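Local coordinates for protein endo-1,4-beta-xylanase (Pseudoalteromonas haloplanktis, PDB 1H12) that hydrolyses internal beta-1,4 linkages of xylan as a cold-adapted endoxylanase of glycoside hydrolase family 8, at residues R18-E23 with V350-S355; R284-V289 with N307-F312; E367-S372 with L391-N396. One frame throughout, in Å; residues are numbered along the deposited sequence. Where two conformers were deposited one is given.

Contact 1: R18-E23 with V350-S355; sequences RNLAQE and VALLAS
Arg18 NH1 is gripped by two waters that carry it over to the 350-355 segment, where helix 342-351 gives way to a 3-10 turn in the (alpha/alpha)6 barrel of family 8. Water 1 accepts from Arg18 NH1 at 2.9 Å and donates to Leu353 O at 2.8 Å. Water 2, also in the guanidinium plane, accepts from Arg18 NH1 at 2.8 Å and leads on toward Ser355 O. The same flat group forms a two-pronged, side-on salt bridge with Glu23 of its own segment: Arg18 NE reaches Glu23 OE2 at 2.9 Å, and Arg18 NH2 reaches Glu23 OE1 at 2.8 Å with an N-H...O angle of 166°. Both carboxylate oxygens are used on their syn sides, so the guanidinium is held against rotation. A bend at chi3 (63°) turns one face of the guanidinium to Leu353, whose CD2 lies over it, offset toward the rim, as the two side chains run past each other in opposite senses. Exchanging Arg18 for a methionine would probably leave the Glu23 carboxylate without its charged mate and break the water bridge to Leu353 O. Deeper in, Leu20 crosses Leu352 at about a right angle, Leu20 CD2 resting 4.0 Å from Leu352 CB.

Contact 2: R284-V289 with N307-F312; sequences RVIMNV and NKALGF
Ile286 carries this contact from one side, and Ala309 and Leu310 receive it on the other. Its CB points from helix 283-296 toward helix 300-318 and there sends out two branches. The short one, CG2, sits beside the backbone N and meets the methyl of Ala309, with Ile286 CG2 4.0 Å from Ala309 CB. The long branch starts at CG1, placed between the backbone N and the carbonyl carbon (chi1 66°), and continues extended to CD1. This tip does double duty: Ile286 CD1 lies 4.2 Å from Ala309 CB, and it makes the closest approach of the contact, Ile286 CD1 to Leu310 CD2 at 3.7 Å. The Ala309 methyl thus meets both branches of the isoleucine, and its small size is consistent with the close approach of the backbones here, Ile286 CA to Ala309 CA 7.8 Å. Leu310 starts off to one flank, but its end swings inward and crosses the Ile286 side chain obliquely. No polar atom takes part across the interface. Phe240 of helix 219-243, together with Asn348 and Ala351 of helix 342-351, also packs on Ile286, so that side chains from several helices gather about it. Two consecutive helices joined by a short connection, with their buried faces packed together, form an alpha-helical hairpin, the building unit of the (alpha/alpha)6 barrel of family 8.

Contact 3: E367-S372 with L391-N396; sequences EFWSLS and LHVSGN
Val393 CG2 is directed at the pair of neighbouring aromatic rings of Phe368 and Trp369, at the place where two consecutive helices of the (alpha/alpha)6 barrel, 358-369 and 379-392, are joined through residues at their C-terminal ends. Val393 CG2 lies 4.0 Å from Phe368 CE2 and 4.2 Å from Trp369 CZ3, so one carbon serves both rings. It approaches each of them at a slant. The rings themselves are turned against each other by about 57°, and they touch where Phe368 CE2 comes 4.1 Å from Trp369 CE3; the valine methyl fills in beside this junction. Both aromatic side chains leave the backbone with CG anti to N (chi1 167° in Phe368 and -162° in Trp369), which carries the six-membered rings across toward the other segment. Phe368 sets out from CA in that direction, whereas Trp369 starts off to the flank and only the benzo end of its indole comes near, running past Val393 in the opposite sense. On the valine, CG2 occupies the position between the backbone N and the carbonyl carbon, and this rotation makes it the branch that meets the rings.

Around the contact, Phe368 also packs on Ala346 and Ala349 of helix 342-351, and Lys32 makes a cation-pi contact with Trp369. The bound xylose is about 12 Å from the Phe368 side chain, so the cluster stands back from the sugar site. Beyond Val393 the chain turns back: Gly395 takes a positive phi, and Asn396 N donates to Leu391 O at 3.0 Å.

In the fold
All three contacts are largely buried and join parts of one helical barrel, contact 2 lying nearest the centre of the chain and contact 1 farthest from it. Contacts 2 and 3 each pair two successive helices through purely apolar groups, aliphatic in the one, a valine methyl against two aromatic rings in the other. Contact 1 instead ties the N-terminal region to a late helix end, and adds water bridges across, made by an arginine held in a salt bridge within its own segment. It is also the hub: Leu352 CD2 touches Leu310 CD1 of contact 2 at 3.6 Å, while Ala21 N probably donates a hydrogen bond to Val393 O of contact 3. Contacts 2 and 3 do not touch each other.

Contact 1: R18-E23 with V350-S355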
ATOM      1  N   ARG A  18     -16.129  -9.060   4.702  1.00 11.38           N
ATOM      2  CA  ARG A  18     -15.928  -9.304   6.109  1.00 10.76           C
ATOM      3  C   ARG A  18     -15.735  -8.002   6.831  1.00 11.16           C
ATOM      4  O   ARG A  18     -15.187  -7.018   6.294  1.00 11.48           O
ATOM      5  CB  ARG A  18     -14.698 -10.163   6.357  1.00 10.89           C
ATOM      6  CG  ARG A  18     -14.804 -11.558   5.817  1.00 12.20           C
ATOM      7  CD  ARG A  18     -13.521 -12.372   5.943  1.00 12.73           C
ATOM      8  NE  ARG A  18     -13.143 -12.565   7.337  1.00 11.87           N
ATOM      9  CZ  ARG A  18     -12.059 -13.234   7.716  1.00 11.32           C
ATOM     10  NH1 ARG A  18     -11.218 -13.678   6.798  1.00 12.00           N
ATOM     11  NH2 ARG A  18     -11.797 -13.439   8.986  1.00 12.41           N
ATOM     12  N   ASN A  19     -16.172  -7.995   8.087  1.00 11.90           N
ATOM     13  CA  ASN A  19     -15.884  -6.956   9.066  1.00 11.64           C
ATOM     14  C   ASN A  19     -15.104  -7.606  10.175  1.00 11.26           C
ATOM     15  O   ASN A  19     -15.670  -8.184  11.117  1.00 12.49           O
ATOM     16  CB  ASN A  19     -17.193  -6.321   9.569  1.00 12.80           C
ATOM     17  CG  ASN A  19     -16.969  -5.151  10.509  1.00 12.49           C
ATOM     18  OD1 ASN A  19     -15.931  -5.028  11.150  1.00 12.55           O
ATOM     19  ND2 ASN A  19     -17.985  -4.264  10.602  1.00 14.44           N
ATOM     20  N   LEU A  20     -13.782  -7.603  10.041  1.00 11.67           N
ATOM     21  CA  LEU A  20     -12.897  -8.294  10.970  1.00 11.61           C
ATOM     22  C   LEU A  20     -13.064  -7.788  12.379  1.00 11.57           C
ATOM     23  O   LEU A  20     -13.104  -8.586  13.336  1.00 12.87           O
ATOM     24  CB  LEU A  20     -11.449  -8.222  10.507  1.00 10.85           C
ATOM     25  CG  LEU A  20     -10.447  -8.882  11.405  1.00 11.59           C
ATOM     26  CD1 LEU A  20     -10.659 -10.373  11.557  1.00 13.21           C
ATOM     27  CD2 LEU A  20      -9.018  -8.670  10.819  1.00 11.86           C
ATOM     28  N   ALA A  21     -13.186  -6.488  12.564  1.00 11.45           N
ATOM     29  CA  ALA A  21     -13.370  -5.935  13.879  1.00 12.15           C
ATOM     30  C   ALA A  21     -14.643  -6.463  14.544  1.00 13.33           C
ATOM     31  O   ALA A  21     -14.639  -6.731  15.750  1.00 15.28           O
ATOM     32  CB  ALA A  21     -13.380  -4.419  13.835  1.00 12.62           C
ATOM     33  N   GLN A  22     -15.691  -6.618  13.758  1.00 12.87           N
ATOM     34  CA  GLN A  22     -16.945  -7.176  14.291  1.00 14.14           C
ATOM     35  C   GLN A  22     -16.759  -8.630  14.659  1.00 13.95           C
ATOM     36  O   GLN A  22     -17.253  -9.083  15.709  1.00 15.35           O
ATOM     37  CB  GLN A  22     -18.047  -7.014  13.255  1.00 13.99           C
ATOM     38  CG  GLN A  22     -19.403  -7.430  13.720  1.00 18.40           C
ATOM     39  CD  GLN A  22     -20.414  -7.098  12.596  1.00 25.55           C
ATOM     40  OE1 GLN A  22     -20.378  -7.658  11.501  1.00 29.24           O
ATOM     41  NE2 GLN A  22     -21.234  -6.111  12.842  1.00 36.57           N
ATOM     42  N   GLU A  23     -16.088  -9.406  13.812  1.00 13.43           N
ATOM     43  CA  GLU A  23     -15.768 -10.783  14.158  1.00 13.76           C
ATOM     44  C   GLU A  23     -15.040 -10.869  15.485  1.00 14.12           C
ATOM     45  O   GLU A  23     -15.274 -11.814  16.282  1.00 16.43           O
ATOM     46  CB  GLU A  23     -14.904 -11.447  13.063  1.00 14.07           C
ATOM     47  CG  GLU A  23     -15.594 -11.588  11.727  1.00 13.59           C
ATOM     48  CD  GLU A  23     -14.745 -12.235  10.655  1.00 13.09           C
ATOM     49  OE1 GLU A  23     -13.717 -12.878  11.005  1.00 14.79           O
ATOM     50  OE2 GLU A  23     -15.121 -12.109   9.441  1.00 14.05           O
ATOM     51  N   VAL A 350      -4.262  -6.546   9.001  1.00  8.54           N
ATOM     52  CA  VAL A 350      -4.910  -6.813   7.741  1.00  8.54           C
ATOM     53  C   VAL A 350      -4.595  -8.202   7.239  1.00  8.24           C
ATOM     54  O   VAL A 350      -5.438  -8.882   6.631  1.00  8.96           O
ATOM     55  CB  VAL A 350      -4.566  -5.752   6.686  1.00  8.24           C
ATOM     56  CG1 VAL A 350      -5.190  -6.045   5.370  1.00  9.11           C
ATOM     57  CG2 VAL A 350      -4.935  -4.374   7.196  1.00  9.70           C
ATOM     58  N   ALA A 351      -3.367  -8.655   7.489  1.00  8.29           N
ATOM     59  CA  ALA A 351      -2.954  -9.982   7.101  1.00  8.21           C
ATOM     60  C   ALA A 351      -3.847 -11.081   7.650  1.00  8.90           C
ATOM     61  O   ALA A 351      -3.941 -12.163   7.076  1.00  9.33           O
ATOM     62  CB  ALA A 351      -1.525 -10.255   7.566  1.00  9.07           C
ATOM     63  N   LEU A 352      -4.501 -10.793   8.778  1.00  8.67           N
ATOM     64  CA  LEU A 352      -5.415 -11.763   9.401  1.00  9.27           C
ATOM     65  C   LEU A 352      -6.550 -12.194   8.540  1.00  9.91           C
ATOM     66  O   LEU A 352      -7.149 -13.251   8.794  1.00 11.06           O
ATOM     67  CB  LEU A 352      -5.925 -11.229  10.736  1.00  9.88           C
ATOM     68  CG  LEU A 352      -4.852 -10.956  11.774  1.00 10.71           C
ATOM     69  CD1 LEU A 352      -5.521 -10.279  12.968  1.00 10.85           C
ATOM     70  CD2 LEU A 352      -4.131 -12.259  12.170  1.00 13.19           C
ATOM     71  N   LEU A 353      -6.886 -11.448   7.495  1.00  9.17           N
ATOM     72  CA  LEU A 353      -7.902 -11.868   6.534  1.00  9.33           C
ATOM     73  C   LEU A 353      -7.509 -13.128   5.769  1.00  9.66           C
ATOM     74  O   LEU A 353      -8.353 -13.726   5.115  1.00 11.04           O
ATOM     75  CB  LEU A 353      -8.247 -10.709   5.616  1.00  9.42           C
ATOM     76  CG  LEU A 353      -8.911  -9.524   6.284  1.00 10.48           C
ATOM     77  CD1 LEU A 353      -8.812  -8.259   5.460  1.00 10.64           C
ATOM     78  CD2 LEU A 353     -10.401  -9.841   6.573  1.00 12.43           C
ATOM     79  N   ALA A 354      -6.249 -13.533   5.849  1.00 10.26           N
ATOM     80  CA  ALA A 354      -5.772 -14.796   5.297  1.00 11.22           C
ATOM     81  C   ALA A 354      -5.347 -15.782   6.386  1.00 12.92           C
ATOM     82  O   ALA A 354      -4.920 -16.885   6.028  1.00 15.55           O
ATOM     83  CB  ALA A 354      -4.602 -14.589   4.334  1.00 11.89           C
ATOM     84  N   SER A 355      -5.447 -15.423   7.650  1.00 12.32           N
ATOM     85  CA  SER A 355      -4.981 -16.290   8.776  1.00 13.91           C
ATOM     86  C   SER A 355      -6.031 -17.362   9.096  1.00 13.28           C
ATOM     87  O   SER A 355      -7.231 -17.142   8.971  1.00 14.10           O
ATOM     88  CB  SER A 355      -4.807 -15.426  10.053  1.00 14.14           C
ATOM     89  OG  SER A 355      -4.468 -16.298  11.212  1.00 19.21           O
TER
HETATM   90  O   HOH W   1     -10.793 -13.183   3.961  1.00 11.24           O
HETATM   91  O   HOH W   2      -9.381 -15.326   8.141  1.00 16.17           O

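Contact 2: R284-V289 with N307-F312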
ATOM      1  N   ARG A 284       4.338  -4.391   4.178  1.00  6.96           N
ATOM      2  CA  ARG A 284       3.066  -4.364   3.480  1.00  7.27           C
ATOM      3  C   ARG A 284       2.741  -5.657   2.754  1.00  7.28           C
ATOM      4  O   ARG A 284       1.605  -5.819   2.323  1.00  7.89           O
ATOM      5  CB  ARG A 284       3.051  -3.188   2.454  1.00  8.18           C
ATOM      6  CG  ARG A 284       3.234  -1.833   3.099  1.00  8.90           C
ATOM      7  CD  ARG A 284       2.904  -0.688   2.169  1.00  8.93           C
ATOM      8  NE  ARG A 284       3.701  -0.556   0.949  1.00  8.34           N
ATOM      9  CZ  ARG A 284       4.855   0.078   0.866  1.00  7.89           C
ATOM     10  NH1 ARG A 284       5.485   0.474   1.937  1.00  9.72           N
ATOM     11  NH2 ARG A 284       5.357   0.343  -0.293  1.00  9.28           N
ATOM     12  N   VAL A 285       3.704  -6.539   2.592  1.00  6.98           N
ATOM     13  CA  VAL A 285       3.458  -7.743   1.811  1.00  7.37           C
ATOM     14  C   VAL A 285       2.334  -8.577   2.399  1.00  7.44           C
ATOM     15  O   VAL A 285       1.384  -8.914   1.681  1.00  7.86           O
ATOM     16  CB  VAL A 285       4.723  -8.564   1.606  1.00  7.31           C
ATOM     17  CG1 VAL A 285       4.418  -9.828   0.836  1.00  8.52           C
ATOM     18  CG2 VAL A 285       5.810  -7.770   0.894  1.00  7.99           C
ATOM     19  N   ILE A 286       2.399  -8.947   3.679  1.00  7.56           N
ATOM     20  CA  ILE A 286       1.320  -9.777   4.195  1.00  7.78           C
ATOM     21  C   ILE A 286      -0.009  -9.006   4.335  1.00  7.89           C
ATOM     22  O   ILE A 286      -1.072  -9.612   4.284  1.00  8.16           O
ATOM     23  CB  ILE A 286       1.675 -10.587   5.431  1.00  8.72           C
ATOM     24  CG1 ILE A 286       1.958  -9.721   6.681  1.00  8.43           C
ATOM     25  CG2 ILE A 286       2.809 -11.564   5.101  1.00  9.21           C
ATOM     26  CD1 ILE A 286       2.120 -10.550   7.958  1.00  9.65           C
ATOM     27  N   MET A 287       0.060  -7.679   4.441  1.00  7.71           N
ATOM     28  CA  MET A 287      -1.140  -6.862   4.317  1.00  8.03           C
ATOM     29  C   MET A 287      -1.789  -7.087   2.932  1.00  8.13           C
ATOM     30  O   MET A 287      -3.005  -7.288   2.847  1.00  9.18           O
ATOM     31  CB  MET A 287      -0.784  -5.392   4.509  1.00  9.23           C
ATOM     32  CG  MET A 287      -1.895  -4.434   4.453  1.00 12.60           C
ATOM     33  SD  MET A 287      -1.326  -2.755   4.589  1.00 17.91           S
ATOM     34  CE  MET A 287      -0.464  -2.341   3.311  0.50 21.26           C
ATOM     35  N   ASN A 288      -0.969  -7.038   1.892  1.00  7.49           N
ATOM     36  CA  ASN A 288      -1.448  -7.259   0.544  1.00  7.59           C
ATOM     37  C   ASN A 288      -1.987  -8.666   0.350  1.00  7.33           C
ATOM     38  O   ASN A 288      -2.945  -8.870  -0.390  1.00  8.01           O
ATOM     39  CB  ASN A 288      -0.344  -7.002  -0.458  1.00  7.75           C
ATOM     40  CG  ASN A 288       0.135  -5.584  -0.514  1.00  8.05           C
ATOM     41  OD1 ASN A 288      -0.596  -4.640  -0.146  1.00  9.66           O
ATOM     42  ND2 ASN A 288       1.351  -5.396  -1.016  1.00  8.98           N
ATOM     43  N   VAL A 289      -1.359  -9.654   0.980  1.00  7.86           N
ATOM     44  CA  VAL A 289      -1.845 -11.039   0.921  1.00  7.79           C
ATOM     45  C   VAL A 289      -3.237 -11.122   1.581  1.00  8.32           C
ATOM     46  O   VAL A 289      -4.127 -11.771   1.043  1.00  8.67           O
ATOM     47  CB  VAL A 289      -0.831 -12.002   1.536  1.00  8.08           C
ATOM     48  CG1 VAL A 289      -1.389 -13.414   1.615  1.00  8.96           C
ATOM     49  CG2 VAL A 289       0.459 -12.013   0.753  1.00  8.66           C
ATOM     50  N   ASN A 307       0.291 -17.245   7.960  1.00  9.45           N
ATOM     51  CA  ASN A 307       0.446 -18.004   9.181  1.00  9.80           C
ATOM     52  C   ASN A 307       1.930 -18.131   9.546  1.00  9.79           C
ATOM     53  O   ASN A 307       2.295 -17.988  10.719  1.00 10.42           O
ATOM     54  CB  ASN A 307      -0.169 -19.408   9.050  1.00 10.60           C
ATOM     55  CG  ASN A 307      -1.668 -19.435   9.076  1.00 11.52           C
ATOM     56  OD1 ASN A 307      -2.356 -18.546   9.609  1.00 13.41           O
ATOM     57  ND2 ASN A 307      -2.231 -20.544   8.541  1.00 12.96           N
ATOM     58  N   LYS A 308       2.794 -18.381   8.569  1.00  9.45           N
ATOM     59  CA  LYS A 308       4.209 -18.555   8.863  1.00 10.04           C
ATOM     60  C   LYS A 308       4.862 -17.207   9.200  1.00  9.40           C
ATOM     61  O   LYS A 308       5.783 -17.169  10.057  1.00  9.81           O
ATOM     62  CB  LYS A 308       4.936 -19.264   7.729  1.00 10.85           C
ATOM     63  CG  LYS A 308       4.513 -20.706   7.557  1.00 12.28           C
ATOM     64  CD  LYS A 308       4.962 -21.271   6.183  1.00 18.28           C
ATOM     65  CE  LYS A 308       6.395 -21.281   5.811  1.00 22.84           C
ATOM     66  NZ  LYS A 308       7.078 -22.218   6.809  1.00 26.53           N
ATOM     67  N   ALA A 309       4.491 -16.129   8.527  1.00  8.73           N
ATOM     68  CA  ALA A 309       5.101 -14.816   8.814  1.00  8.28           C
ATOM     69  C   ALA A 309       4.715 -14.354  10.210  1.00  7.89           C
ATOM     70  O   ALA A 309       5.558 -13.902  10.981  1.00  9.00           O
ATOM     71  CB  ALA A 309       4.683 -13.821   7.763  1.00  8.81           C
ATOM     72  N   LEU A 310       3.427 -14.401  10.515  1.00  8.93           N
ATOM     73  CA  LEU A 310       2.956 -14.029  11.852  1.00  9.19           C
ATOM     74  C   LEU A 310       3.559 -14.942  12.912  1.00  9.66           C
ATOM     75  O   LEU A 310       3.910 -14.505  14.007  1.00 10.46           O
ATOM     76  CB  LEU A 310       1.430 -14.024  11.926  1.00  9.84           C
ATOM     77  CG  LEU A 310       0.740 -12.987  11.043  1.00  9.51           C
ATOM     78  CD1 LEU A 310      -0.770 -13.126  11.240  1.00 12.23           C
ATOM     79  CD2 LEU A 310       1.134 -11.598  11.364  1.00 11.77           C
ATOM     80  N   GLY A 311       3.688 -16.222  12.585  1.00  9.69           N
ATOM     81  CA  GLY A 311       4.339 -17.149  13.500  1.00 10.17           C
ATOM     82  C   GLY A 311       5.761 -16.742  13.783  1.00 10.19           C
ATOM     83  O   GLY A 311       6.216 -16.811  14.955  1.00 10.45           O
ATOM     84  N   PHE A 312       6.509 -16.351  12.768  1.00  9.48           N
ATOM     85  CA  PHE A 312       7.871 -15.885  13.004  1.00  9.10           C
ATOM     86  C   PHE A 312       7.876 -14.651  13.892  1.00  9.12           C
ATOM     87  O   PHE A 312       8.668 -14.544  14.826  1.00  9.31           O
ATOM     88  CB  PHE A 312       8.625 -15.569  11.703  1.00  9.94           C
ATOM     89  CG  PHE A 312       9.957 -14.956  12.007  1.00  9.64           C
ATOM     90  CD1 PHE A 312      11.023 -15.760  12.372  1.00 11.78           C
ATOM     91  CD2 PHE A 312      10.106 -13.581  12.064  1.00 10.16           C
ATOM     92  CE1 PHE A 312      12.251 -15.147  12.790  1.00 11.82           C
ATOM     93  CE2 PHE A 312      11.285 -13.009  12.457  1.00 11.84           C
ATOM     94  CZ  PHE A 312      12.358 -13.788  12.828  1.00 11.49           C
TER

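Contact 3: E367-S372 with L391-N396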
ATOM      1  N   GLU A 367      -3.571  -6.100  19.441  1.00 13.85           N
ATOM      2  CA  GLU A 367      -2.421  -5.207  19.481  1.00 14.23           C
ATOM      3  C   GLU A 367      -2.639  -4.010  18.566  1.00 14.65           C
ATOM      4  O   GLU A 367      -2.098  -2.930  18.845  1.00 17.72           O
ATOM      5  CB  GLU A 367      -1.135  -5.912  19.124  1.00 15.05           C
ATOM      6  CG  GLU A 367      -0.736  -6.846  20.242  1.00 17.80           C
ATOM      7  CD  GLU A 367       0.554  -7.551  20.021  1.00 27.62           C
ATOM      8  OE1 GLU A 367       1.309  -7.051  19.128  1.00 33.07           O
ATOM      9  OE2 GLU A 367       0.828  -8.566  20.794  1.00 29.31           O
ATOM     10  N   PHE A 368      -3.343  -4.191  17.469  1.00 12.11           N
ATOM     11  CA  PHE A 368      -3.690  -3.069  16.578  1.00 11.30           C
ATOM     12  C   PHE A 368      -4.843  -2.225  17.134  1.00 11.41           C
ATOM     13  O   PHE A 368      -4.770  -1.016  17.163  1.00 11.98           O
ATOM     14  CB  PHE A 368      -4.049  -3.606  15.196  1.00 11.70           C
ATOM     15  CG  PHE A 368      -4.717  -2.614  14.295  1.00 10.37           C
ATOM     16  CD1 PHE A 368      -4.038  -1.536  13.746  1.00 11.30           C
ATOM     17  CD2 PHE A 368      -6.038  -2.722  14.002  1.00 12.63           C
ATOM     18  CE1 PHE A 368      -4.609  -0.602  12.955  1.00 11.38           C
ATOM     19  CE2 PHE A 368      -6.656  -1.766  13.202  1.00 13.86           C
ATOM     20  CZ  PHE A 368      -5.943  -0.724  12.673  1.00 13.51           C
ATOM     21  N   TRP A 369      -5.899  -2.875  17.569  1.00 12.47           N
ATOM     22  CA  TRP A 369      -7.106  -2.186  17.957  1.00 12.07           C
ATOM     23  C   TRP A 369      -6.925  -1.382  19.250  1.00 13.56           C
ATOM     24  O   TRP A 369      -7.639  -0.381  19.456  1.00 14.38           O
ATOM     25  CB  TRP A 369      -8.259  -3.182  18.121  1.00 13.65           C
ATOM     26  CG  TRP A 369      -9.643  -2.576  18.116  1.00 13.94           C
ATOM     27  CD1 TRP A 369     -10.450  -2.377  19.172  1.00 16.00           C
ATOM     28  CD2 TRP A 369     -10.317  -2.054  16.987  1.00 13.87           C
ATOM     29  NE1 TRP A 369     -11.614  -1.785  18.757  1.00 15.91           N
ATOM     30  CE2 TRP A 369     -11.547  -1.560  17.426  1.00 14.32           C
ATOM     31  CE3 TRP A 369      -9.983  -1.927  15.627  1.00 14.42           C
ATOM     32  CZ2 TRP A 369     -12.480  -1.055  16.584  1.00 16.06           C
ATOM     33  CZ3 TRP A 369     -10.897  -1.415  14.780  1.00 15.10           C
ATOM     34  CH2 TRP A 369     -12.142  -0.932  15.255  1.00 16.62           C
ATOM     35  N   SER A 370      -5.968  -1.761  20.074  1.00 13.97           N
ATOM     36  CA  SER A 370      -5.714  -1.031  21.296  1.00 14.92           C
ATOM     37  C   SER A 370      -4.866   0.188  21.102  1.00 14.31           C
ATOM     38  O   SER A 370      -4.742   1.006  22.006  1.00 16.12           O
ATOM     39  CB  SER A 370      -5.049  -1.954  22.305  1.00 17.42           C
ATOM     40  OG  SER A 370      -3.728  -2.246  21.902  1.00 22.99           O
ATOM     41  N   LEU A 371      -4.300   0.386  19.913  1.00 13.55           N
ATOM     42  CA  LEU A 371      -3.438   1.535  19.685  1.00 12.23           C
ATOM     43  C   LEU A 371      -4.211   2.832  19.628  1.00 12.87           C
ATOM     44  O   LEU A 371      -5.335   2.862  19.158  1.00 14.80           O
ATOM     45  CB  LEU A 371      -2.782   1.415  18.303  1.00 12.65           C
ATOM     46  CG  LEU A 371      -1.801   0.227  18.152  1.00 13.68           C
ATOM     47  CD1 LEU A 371      -1.439   0.120  16.680  1.00 14.39           C
ATOM     48  CD2 LEU A 371      -0.564   0.419  19.022  1.00 17.12           C
ATOM     49  N   SER A 372      -3.550   3.900  20.059  1.00 13.68           N
ATOM     50  CA  SER A 372      -4.066   5.207  19.649  0.50 13.68           C
ATOM     51  C   SER A 372      -3.541   5.527  18.236  1.00 12.42           C
ATOM     52  O   SER A 372      -2.478   5.073  17.790  1.00 13.48           O
ATOM     53  CB  SER A 372      -3.441   6.252  20.607  0.50 14.11           C
ATOM     54  OG  SER A 372      -3.836   6.105  21.964  0.50 14.02           O
ATOM     55  N   LEU A 391      -9.714   0.820   7.384  1.00  8.51           N
ATOM     56  CA  LEU A 391     -10.636   0.515   6.343  1.00  8.78           C
ATOM     57  C   LEU A 391     -10.748  -1.001   6.087  1.00  8.72           C
ATOM     58  O   LEU A 391     -11.864  -1.558   5.979  1.00  9.29           O
ATOM     59  CB  LEU A 391     -10.272   1.249   5.042  1.00  9.31           C
ATOM     60  CG  LEU A 391     -10.227   2.743   5.190  1.00 10.56           C
ATOM     61  CD1 LEU A 391      -9.545   3.344   3.967  1.00 11.85           C
ATOM     62  CD2 LEU A 391     -11.628   3.327   5.354  1.00 12.06           C
ATOM     63  N   HIS A 392      -9.609  -1.671   5.993  1.00  7.90           N
ATOM     64  CA  HIS A 392      -9.585  -3.073   5.715  1.00  8.19           C
ATOM     65  C   HIS A 392     -10.236  -3.943   6.757  1.00  8.87           C
ATOM     66  O   HIS A 392     -10.757  -5.003   6.404  1.00 10.35           O
ATOM     67  CB  HIS A 392      -8.144  -3.557   5.527  1.00  7.99           C
ATOM     68  CG  HIS A 392      -7.573  -3.277   4.182  1.00  7.69           C
ATOM     69  ND1 HIS A 392      -8.077  -3.858   3.049  1.00  8.49           N
ATOM     70  CD2 HIS A 392      -6.519  -2.495   3.823  1.00  8.00           C
ATOM     71  CE1 HIS A 392      -7.343  -3.414   2.023  1.00  8.42           C
ATOM     72  NE2 HIS A 392      -6.386  -2.593   2.460  1.00  8.66           N
ATOM     73  N   VAL A 393     -10.158  -3.546   8.012  1.00  8.90           N
ATOM     74  CA  VAL A 393     -10.655  -4.402   9.110  1.00  9.53           C
ATOM     75  C   VAL A 393     -12.070  -4.077   9.524  1.00 10.54           C
ATOM     76  O   VAL A 393     -12.607  -4.709  10.436  1.00 12.40           O
ATOM     77  CB  VAL A 393      -9.719  -4.387  10.344  1.00  9.92           C
ATOM     78  CG1 VAL A 393      -8.307  -4.752   9.980  1.00 10.64           C
ATOM     79  CG2 VAL A 393      -9.797  -3.096  11.127  1.00 11.74           C
ATOM     80  N   SER A 394     -12.699  -3.113   8.858  1.00 10.85           N
ATOM     81  CA  SER A 394     -14.063  -2.679   9.167  1.00 11.27           C
ATOM     82  C   SER A 394     -15.003  -2.909   7.993  1.00 11.39           C
ATOM     83  O   SER A 394     -16.143  -2.370   8.013  1.00 13.52           O
ATOM     84  CB  SER A 394     -14.033  -1.234   9.558  1.00 12.16           C
ATOM     85  OG  SER A 394     -13.603  -0.428   8.425  1.00 10.89           O
ATOM     86  N   GLY A 395     -14.574  -3.620   6.963  1.00 10.66           N
ATOM     87  CA  GLY A 395     -15.413  -3.851   5.823  1.00 11.80           C
ATOM     88  C   GLY A 395     -15.592  -2.629   4.926  1.00 10.79           C
ATOM     89  O   GLY A 395     -16.492  -2.661   4.094  1.00 12.90           O
ATOM     90  N   ASN A 396     -14.729  -1.632   5.017  1.00  9.97           N
ATOM     91  CA  ASN A 396     -14.871  -0.445   4.241  1.00  9.50           C
ATOM     92  C   ASN A 396     -13.972  -0.390   3.015  1.00  9.50           C
ATOM     93  O   ASN A 396     -14.069   0.578   2.245  1.00 10.57           O
ATOM     94  CB  ASN A 396     -14.624   0.816   5.096  1.00 10.03           C
ATOM     95  CG  ASN A 396     -15.798   1.179   5.958  1.00 10.75           C
ATOM     96  OD1 ASN A 396     -15.741   1.066   7.234  1.00 14.23           O
ATOM     97  ND2 ASN A 396     -16.839   1.605   5.351  1.00 10.71           N
TER